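Local coordinates for tryptophanyl-tRNA synthetase (Thermus thermophilus, PDB 2EL7), which probably attaches tryptophan to its cognate tRNA at the expense of ATP, as a homodimeric aminoacyl-tRNA synthetase of class I, at residues E13-I16 with G17-L20. Sequence-based numbering, arbitrary orientation.
Sequences EIHI and GNYL
His15 and Asn18 form a capping box at the start of helix 16-33, within the HIGH-region motif that marks the class I family of aminoacyl-tRNA synthetases. Asn18 OD1 receives the backbone N-H of His15 at 3.0 Å, nearly straight at the hydrogen (169°). Separately, the histidine serves as N-cap, its ND1 taking a weak, bent bond from Gly17 N at 3.0 Å. The imidazole reaches that N-H because CG sits between the backbone N and the carbonyl carbon (chi1 51°), folding the ring back over the first turn. There the Asn18 amide stacks on one ring face, the two planes 21° apart, with CE1 of His15 3.4 Å from ND2 of Asn18. Were His15 an alanine, Gly17 N would probably lose its side-chain acceptor and the Asn18 amide the ring it lies against. Glycine suits position 17, where a CB would probably crowd CE1 of His15 with the ring placed as it is. Ile14 adds a nonpolar flank, its CG2 3.6 Å from Asn18 CB. The helical bonding begins with Tyr19 N to His15 O and continues with Leu20 N to Ile16 O at 3.0 Å. Farther out, Lys198 of the KMSKS region touches both His15 and Asn18, consistent with the predicted ATP site, while Phe247 of helix 239-247 packs on Ile16 and Leu20. Within the stack, Asn18 OD1 lies 3.3 Å above the plane of the His15 ring, over its centre.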
loop_
_atom_site.group_PDB
_atom_site.type_symbol
_atom_site.label_atom_id
_atom_site.label_comp_id
_atom_site.label_asym_id
_atom_site.label_seq_id
_atom_site.Cartn_x
_atom_site.Cartn_y
_atom_site.Cartn_z
ATOM N N GLU A 13 19.386 -1.292 19.697
ATOM C CA GLU A 13 20.549 -0.479 20.084
ATOM C C GLU A 13 20.175 0.941 20.509
ATOM O O GLU A 13 20.191 1.865 19.693
ATOM C CB GLU A 13 21.538 -0.379 18.918
ATOM C CG GLU A 13 21.896 -1.707 18.275
ATOM C CD GLU A 13 22.701 -2.594 19.200
ATOM O OE1 GLU A 13 23.729 -2.115 19.728
ATOM O OE2 GLU A 13 22.314 -3.768 19.395
ATOM N N ILE A 14 19.858 1.122 21.781
ATOM C CA ILE A 14 19.500 2.442 22.283
ATOM C C ILE A 14 20.736 3.016 22.981
ATOM O O ILE A 14 21.326 2.349 23.837
ATOM C CB ILE A 14 18.329 2.357 23.325
ATOM C CG1 ILE A 14 17.231 1.411 22.818
ATOM C CG2 ILE A 14 17.757 3.753 23.607
ATOM C CD1 ILE A 14 16.776 1.681 21.392
ATOM N N HIS A 15 21.139 4.234 22.617
ATOM C CA HIS A 15 22.295 4.854 23.265
ATOM C C HIS A 15 21.859 6.013 24.165
ATOM O O HIS A 15 20.685 6.388 24.167
ATOM C CB HIS A 15 23.341 5.292 22.232
ATOM C CG HIS A 15 22.793 6.119 21.116
ATOM N ND1 HIS A 15 22.233 7.362 21.316
ATOM C CD2 HIS A 15 22.768 5.907 19.776
ATOM C CE1 HIS A 15 21.891 7.884 20.150
ATOM N NE2 HIS A 15 22.206 7.022 19.199
ATOM N N ILE A 16 22.786 6.569 24.941
ATOM C CA ILE A 16 22.424 7.628 25.870
ATOM C C ILE A 16 21.941 8.870 25.168
ATOM O O ILE A 16 21.394 9.788 25.801
ATOM C CB ILE A 16 23.605 7.996 26.802
ATOM C CG1 ILE A 16 24.747 8.614 26.004
ATOM C CG2 ILE A 16 24.077 6.750 27.557
ATOM C CD1 ILE A 16 25.837 9.169 26.887
ATOM N N GLY A 17 22.162 8.896 23.855
ATOM C CA GLY A 17 21.726 10.019 23.048
ATOM C C GLY A 17 20.221 9.893 22.892
ATOM O O GLY A 17 19.485 10.860 23.088
ATOM N N ASN A 18 19.767 8.690 22.541
ATOM C CA ASN A 18 18.332 8.413 22.391
ATOM C C ASN A 18 17.675 8.620 23.759
ATOM O O ASN A 18 16.642 9.276 23.897
ATOM C CB ASN A 18 18.092 6.946 21.986
ATOM C CG ASN A 18 18.729 6.576 20.650
ATOM O OD1 ASN A 18 19.337 5.492 20.508
ATOM N ND2 ASN A 18 18.582 7.455 19.655
ATOM N N TYR A 19 18.300 8.043 24.774
ATOM C CA TYR A 19 17.769 8.097 26.117
ATOM C C TYR A 19 17.550 9.495 26.667
ATOM O O TYR A 19 16.416 9.853 26.999
ATOM C CB TYR A 19 18.659 7.297 27.056
ATOM C CG TYR A 19 18.150 7.286 28.467
ATOM C CD1 TYR A 19 16.901 6.756 28.770
ATOM C CD2 TYR A 19 18.910 7.822 29.504
ATOM C CE1 TYR A 19 16.415 6.764 30.083
ATOM C CE2 TYR A 19 18.441 7.831 30.813
ATOM C CZ TYR A 19 17.192 7.303 31.094
ATOM O OH TYR A 19 16.723 7.339 32.387
ATOM N N LEU A 20 18.626 10.271 26.772
ATOM C CA LEU A 20 18.562 11.633 27.287
ATOM C C LEU A 20 17.629 12.572 26.523
ATOM O O LEU A 20 17.204 13.600 27.066
ATOM C CB LEU A 20 19.964 12.234 27.319
ATOM C CG LEU A 20 20.832 11.540 28.367
ATOM C CD1 LEU A 20 22.256 12.070 28.348
ATOM C CD2 LEU A 20 20.188 11.770 29.730
#